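Baccell_00875 (Bacteroides cellulosilyticus DSM 14838, PDB 5NO8) is a polysaccharide lyase that probably removes the L-rhamnose caps next to glucuronic acid on complex arabinogalactan proteins. Local coordinates at residues 203-208 / 664-669; 621-626 / 688-693. One frame throughout, in Å; residues are numbered along the deposited sequence.

In the fold
Two partly buried contacts lie on opposite sides of the chain's centre, their own centres about 36 Å apart and their nearest atoms about 22 Å apart. Their segments alternate along the sequence; the C-terminal part supplies one segment of contact 1 and both of contact 2. Contact 1 joins the loop after strand 199-203, in the strand-rich part, to the tight hairpin 664-669, and its chemistry is polar: one carboxylate receives two backbone N-H groups. Contact 2 joins helices 615-629 and 682-692 in the helical part, with no hydrogen bond across it; tyrosine rings pack there against aliphatic side chains and a carbonyl oxygen. The two contacts share no helix or strand.

Contact 1: 203-208 / 664-669; sequences WERGRK and KIDGVK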
loop_
_atom_site.group_PDB
_atom_site.type_symbol
_atom_site.label_atom_id
_atom_site.label_comp_id
_atom_site.label_asym_id
_atom_site.label_seq_id
_atom_site.Cartn_x
_atom_site.Cartn_y
_atom_site.Cartn_z
ATOM N N TRP A 203 -4.773 14.176 6.580
ATOM C CA TRP A 203 -4.323 15.335 7.338
ATOM C C TRP A 203 -3.367 14.903 8.450
ATOM O O TRP A 203 -3.419 13.759 8.893
ATOM C CB TRP A 203 -5.521 16.102 7.942
ATOM C CG TRP A 203 -6.426 16.658 6.932
ATOM C CD1 TRP A 203 -7.562 16.092 6.452
ATOM C CD2 TRP A 203 -6.260 17.874 6.239
ATOM N NE1 TRP A 203 -8.133 16.907 5.510
ATOM C CE2 TRP A 203 -7.344 18.001 5.344
ATOM C CE3 TRP A 203 -5.303 18.890 6.293
ATOM C CZ2 TRP A 203 -7.503 19.113 4.510
ATOM C CZ3 TRP A 203 -5.430 19.957 5.452
ATOM C CH2 TRP A 203 -6.534 20.074 4.575
ATOM N N GLU A 204 -2.503 15.836 8.862
ATOM C CA GLU A 204 -1.572 15.674 10.007
ATOM C C GLU A 204 -0.470 14.617 9.797
ATOM O O GLU A 204 -0.261 13.692 10.607
ATOM C CB GLU A 204 -2.333 15.427 11.301
ATOM C CG GLU A 204 -3.344 16.506 11.648
ATOM C CD GLU A 204 -2.686 17.853 11.918
ATOM O OE1 GLU A 204 -1.522 17.867 12.362
ATOM O OE2 GLU A 204 -3.307 18.903 11.670
ATOM N N ARG A 205 0.241 14.775 8.700
ATOM C CA ARG A 205 1.496 14.058 8.509
ATOM C C ARG A 205 2.673 15.024 8.649
ATOM O O ARG A 205 2.547 16.229 8.384
ATOM C CB ARG A 205 1.523 13.384 7.147
ATOM C CG ARG A 205 0.376 12.404 6.928
ATOM C CD ARG A 205 0.311 11.285 7.966
ATOM N NE ARG A 205 1.538 10.476 8.115
ATOM C CZ ARG A 205 1.870 9.398 7.390
ATOM N NH1 ARG A 205 1.090 8.957 6.400
ATOM N NH2 ARG A 205 3.028 8.759 7.631
ATOM N N GLY A 206 3.823 14.480 9.021
ATOM C CA GLY A 206 5.042 15.293 9.174
ATOM C C GLY A 206 6.077 14.623 10.037
ATOM O O GLY A 206 5.751 13.778 10.876
ATOM N N ARG A 207 7.326 15.038 9.856
ATOM C CA ARG A 207 8.432 14.544 10.669
ATOM C C ARG A 207 8.147 14.730 12.164
ATOM O O ARG A 207 8.418 13.834 12.967
ATOM C CB ARG A 207 9.727 15.246 10.247
ATOM N N LYS A 208 7.548 15.865 12.522
ATOM C CA LYS A 208 7.179 16.165 13.925
ATOM C C LYS A 208 5.772 15.695 14.337
ATOM O O LYS A 208 5.288 16.038 15.429
ATOM C CB LYS A 208 7.279 17.672 14.155
ATOM N N LYS A 664 -5.474 14.704 -1.686
ATOM C CA LYS A 664 -4.536 15.660 -1.117
ATOM C C LYS A 664 -4.006 15.136 0.195
ATOM O O LYS A 664 -4.608 14.268 0.843
ATOM C CB LYS A 664 -5.204 17.014 -0.862
ATOM C CG LYS A 664 -5.634 17.741 -2.127
ATOM C CD LYS A 664 -6.395 19.021 -1.859
ATOM C CE LYS A 664 -6.657 19.754 -3.167
ATOM N NZ LYS A 664 -7.427 21.012 -2.998
ATOM N N ILE A 665 -2.849 15.658 0.555
ATOM C CA ILE A 665 -2.216 15.379 1.833
ATOM C C ILE A 665 -1.866 16.720 2.450
ATOM O O ILE A 665 -1.045 17.494 1.908
ATOM C CB ILE A 665 -0.959 14.515 1.635
ATOM C CG1 ILE A 665 -1.335 13.157 1.009
ATOM C CG2 ILE A 665 -0.238 14.326 2.974
ATOM C CD1 ILE A 665 -0.232 12.554 0.176
ATOM N N ASP A 666 -2.515 17.030 3.582
ATOM C CA ASP A 666 -2.359 18.335 4.255
ATOM C C ASP A 666 -2.550 19.513 3.310
ATOM O O ASP A 666 -1.839 20.526 3.395
ATOM C CB ASP A 666 -1.006 18.423 4.983
ATOM C CG ASP A 666 -1.016 17.700 6.311
ATOM O OD1 ASP A 666 -1.934 17.937 7.136
ATOM O OD2 ASP A 666 -0.143 16.836 6.503
ATOM N N GLY A 667 -3.515 19.375 2.400
ATOM C CA GLY A 667 -3.848 20.424 1.449
ATOM C C GLY A 667 -3.036 20.486 0.171
ATOM O O GLY A 667 -3.337 21.307 -0.717
ATOM N N VAL A 668 -2.010 19.637 0.075
ATOM C CA VAL A 668 -1.125 19.587 -1.074
ATOM C C VAL A 668 -1.674 18.528 -2.023
ATOM O O VAL A 668 -1.915 17.400 -1.627
ATOM C CB VAL A 668 0.306 19.240 -0.640
ATOM C CG1 VAL A 668 1.238 18.998 -1.845
ATOM C CG2 VAL A 668 0.857 20.338 0.268
ATOM N N LYS A 669 -1.808 18.888 -3.283
ATOM C CA LYS A 669 -2.329 17.965 -4.292
ATOM C C LYS A 669 -1.454 16.731 -4.423
ATOM O O LYS A 669 -0.222 16.861 -4.543
ATOM C CB LYS A 669 -2.408 18.661 -5.654
ATOM C CG LYS A 669 -3.126 17.818 -6.721
ATOM C CD LYS A 669 -4.593 17.635 -6.400
ATOM C CE LYS A 669 -5.320 16.681 -7.334
ATOM N NZ LYS A 669 -5.287 15.284 -6.797
#
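The indole of Trp203 lies beside the turn of hairpin 664-669, with the backbone N of Asp666 4.2 Å above one face, displaced toward the rim. The Asp666 carboxylate is turned 71° from the ring plane, and Tyr76 meets the indole nearly at right angles while its OH bonds NE1. The hairpin is closed by a type I' turn from Ile665 to Val668, and its strand 664-665 runs parallel to strand 199-203, which the loop 204-208 leaves. With CG of Asp666 anti to its own carbonyl carbon (chi1 -79°), the carboxylate faces the backbone N-H groups of Glu204 and Arg205. OD1 accepts Glu204 N at 2.8 Å, on the syn side but 21° out of the carboxylate plane; OD2 uses its syn lone pair for Arg205 N at 3.0 Å. Two consecutive amides thus grip the two oxygens and should fix the carboxylate's rotation. With an alanine here, both N-H groups would probably lose their acceptor and the loop would be freer to shift. Glu204 and Arg205 send their polar ends elsewhere, OE2 to Tyr70 and NH2 to the carbonyl of Asn211. At the turn itself, Trp203 CZ3 lies 3.6 Å from Gly667 N.

Contact 2: 621-626 / 688-693; sequences VYYYYA and LLVNRG
Tyr623 and Leu689 meet because both first torsions place CG anti to the backbone N, at chi1 160° and 178°, carrying the phenol ring and the leucine branch toward each other between the helices. This is helix-helix packing with the two helix segments running in roughly the same direction: the short axes of 621-626 and 688-692 pass 9.7 Å apart at 32°. Both belong to the helical part of the enzyme, where helix 632-644 follows 615-629 and also touches both helices, through Tyr623 on Gln635 and Asn691 on Glu639.

The Tyr623 ring is the central element of the contact, meeting Leu689, Val690 and Gly693. Leu689 CG comes to 3.7 Å from its CE2, the two side chains crossing at about a right angle. The main-chain oxygen of Leu689 sits 3.5 Å above the ring plane, offset toward the rim; it already accepts Gly693 N, an i to i+4 bond at the end of its helix. Nearer the root of the ring, Val690 CG2 packs on Tyr623 CB at 3.9 Å, while the oxygen of Val690 is bonded by Gln635 NE2.

Tyr624 gives Leu689 a second aromatic neighbour: Leu689 CD2 lies 3.7 Å from Tyr624 OH, obliquely to the ring. One face of that ring receives Tyr623 CD2, 3.8 Å above the plane. The hydroxyl of Tyr624 is hydrogen-bonded to a glycerol, probably from crystallisation.

No hydrogen bond links the two segments; the contacts are chiefly aliphatic carbons on the tyrosines, plus the Leu689 oxygen over the Tyr623 face. Gly693, the first residue past the helix, has positive phi, a conformation that favours glycine, and its CA lies 3.5 Å from Tyr623 OH.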
loop_
_atom_site.group_PDB
_atom_site.type_symbol
_atom_site.label_atom_id
_atom_site.label_comp_id
_atom_site.label_asym_id
_atom_site.label_seq_id
_atom_site.Cartn_x
_atom_site.Cartn_y
_atom_site.Cartn_z
ATOM N N VAL A 621 5.486 -13.895 -0.611
ATOM C CA VAL A 621 4.929 -14.754 0.408
ATOM C C VAL A 621 3.860 -15.676 -0.138
ATOM O O VAL A 621 3.847 -16.875 0.188
ATOM C CB VAL A 621 4.348 -13.937 1.589
ATOM C CG1 VAL A 621 3.500 -14.825 2.513
ATOM C CG2 VAL A 621 5.463 -13.247 2.350
ATOM N N TYR A 622 2.928 -15.130 -0.933
ATOM C CA TYR A 622 1.856 -15.920 -1.504
ATOM C C TYR A 622 2.403 -16.987 -2.449
ATOM O O TYR A 622 1.898 -18.107 -2.455
ATOM C CB TYR A 622 0.859 -15.049 -2.272
ATOM C CG TYR A 622 0.014 -14.114 -1.451
ATOM C CD1 TYR A 622 -0.061 -14.220 -0.048
ATOM C CD2 TYR A 622 -0.734 -13.114 -2.071
ATOM C CE1 TYR A 622 -0.869 -13.371 0.685
ATOM C CE2 TYR A 622 -1.533 -12.262 -1.328
ATOM C CZ TYR A 622 -1.608 -12.411 0.039
ATOM O OH TYR A 622 -2.378 -11.543 0.788
ATOM N N TYR A 623 3.423 -16.620 -3.220
ATOM C CA TYR A 623 4.149 -17.559 -4.105
ATOM C C TYR A 623 4.766 -18.721 -3.302
ATOM O O TYR A 623 4.544 -19.908 -3.620
ATOM C CB TYR A 623 5.196 -16.789 -4.913
ATOM C CG TYR A 623 6.321 -17.605 -5.496
ATOM C CD1 TYR A 623 6.159 -18.298 -6.699
ATOM C CD2 TYR A 623 7.560 -17.644 -4.872
ATOM C CE1 TYR A 623 7.210 -19.042 -7.239
ATOM C CE2 TYR A 623 8.603 -18.372 -5.390
ATOM C CZ TYR A 623 8.420 -19.076 -6.558
ATOM O OH TYR A 623 9.484 -19.791 -7.044
ATOM N N TYR A 624 5.486 -18.385 -2.243
ATOM C CA TYR A 624 6.088 -19.434 -1.402
ATOM C C TYR A 624 5.025 -20.259 -0.688
ATOM O O TYR A 624 5.172 -21.477 -0.554
ATOM C CB TYR A 624 7.061 -18.864 -0.380
ATOM C CG TYR A 624 8.337 -18.286 -0.928
ATOM C CD1 TYR A 624 9.207 -19.060 -1.687
ATOM C CD2 TYR A 624 8.703 -16.975 -0.662
ATOM C CE1 TYR A 624 10.380 -18.545 -2.182
ATOM C CE2 TYR A 624 9.879 -16.453 -1.143
ATOM C CZ TYR A 624 10.713 -17.251 -1.920
ATOM O OH TYR A 624 11.872 -16.741 -2.396
ATOM N N TYR A 625 3.959 -19.614 -0.212
ATOM C CA TYR A 625 2.898 -20.317 0.483
ATOM C C TYR A 625 2.231 -21.355 -0.452
ATOM O O TYR A 625 1.893 -22.458 -0.008
ATOM C CB TYR A 625 1.879 -19.325 1.038
ATOM C CG TYR A 625 0.755 -19.969 1.777
ATOM C CD1 TYR A 625 0.896 -20.332 3.109
ATOM C CD2 TYR A 625 -0.441 -20.252 1.145
ATOM C CE1 TYR A 625 -0.148 -20.942 3.795
ATOM C CE2 TYR A 625 -1.487 -20.871 1.817
ATOM C CZ TYR A 625 -1.338 -21.205 3.149
ATOM O OH TYR A 625 -2.378 -21.821 3.814
ATOM N N ALA A 626 2.031 -21.000 -1.733
ATOM C CA ALA A 626 1.494 -21.940 -2.710
ATOM C C ALA A 626 2.439 -23.141 -2.935
ATOM O O ALA A 626 1.959 -24.266 -3.106
ATOM C CB ALA A 626 1.180 -21.260 -4.031
ATOM N N LEU A 688 9.515 -11.258 -11.208
ATOM C CA LEU A 688 10.238 -12.374 -11.835
ATOM C C LEU A 688 10.372 -13.587 -10.937
ATOM O O LEU A 688 10.378 -14.708 -11.442
ATOM C CB LEU A 688 11.587 -11.922 -12.361
ATOM C CG LEU A 688 11.467 -10.902 -13.498
ATOM C CD1 LEU A 688 12.786 -10.324 -13.863
ATOM C CD2 LEU A 688 10.802 -11.495 -14.742
ATOM N N LEU A 689 10.421 -13.391 -9.621
ATOM C CA LEU A 689 10.294 -14.517 -8.692
ATOM C C LEU A 689 8.963 -15.232 -8.831
ATOM O O LEU A 689 8.886 -16.450 -9.050
ATOM C CB LEU A 689 10.478 -14.042 -7.242
ATOM C CG LEU A 689 10.310 -15.169 -6.205
ATOM C CD1 LEU A 689 11.532 -16.094 -6.295
ATOM C CD2 LEU A 689 10.174 -14.575 -4.828
ATOM N N VAL A 690 7.880 -14.461 -8.732
ATOM C CA VAL A 690 6.552 -15.003 -8.730
ATOM C C VAL A 690 6.216 -15.699 -10.039
ATOM O O VAL A 690 5.592 -16.757 -10.012
ATOM C CB VAL A 690 5.511 -13.898 -8.450
ATOM C CG1 VAL A 690 4.096 -14.331 -8.792
ATOM C CG2 VAL A 690 5.618 -13.468 -6.998
ATOM N N ASN A 691 6.617 -15.094 -11.160
ATOM C CA ASN A 691 6.197 -15.584 -12.470
ATOM C C ASN A 691 7.147 -16.596 -13.091
ATOM O O ASN A 691 6.714 -17.382 -13.923
ATOM C CB ASN A 691 5.926 -14.427 -13.408
ATOM C CG ASN A 691 4.603 -13.785 -13.094
ATOM O OD1 ASN A 691 3.556 -14.417 -13.286
ATOM N ND2 ASN A 691 4.631 -12.593 -12.495
ATOM N N ARG A 692 8.416 -16.540 -12.715
ATOM C CA ARG A 692 9.433 -17.399 -13.332
ATOM C C ARG A 692 10.312 -18.150 -12.364
ATOM O O ARG A 692 11.195 -18.889 -12.814
ATOM C CB ARG A 692 10.282 -16.557 -14.267
ATOM C CG ARG A 692 9.488 -16.162 -15.482
ATOM C CD ARG A 692 10.314 -15.520 -16.535
ATOM N NE ARG A 692 9.419 -14.998 -17.544
ATOM C CZ ARG A 692 8.850 -15.713 -18.519
ATOM N NH1 ARG A 692 9.101 -16.995 -18.690
ATOM N NH2 ARG A 692 8.033 -15.113 -19.351
ATOM N N GLY A 693 10.081 -17.998 -11.059
ATOM C CA GLY A 693 10.900 -18.683 -10.049
ATOM C C GLY A 693 12.347 -18.243 -9.987
ATOM O O GLY A 693 13.190 -18.984 -9.490
#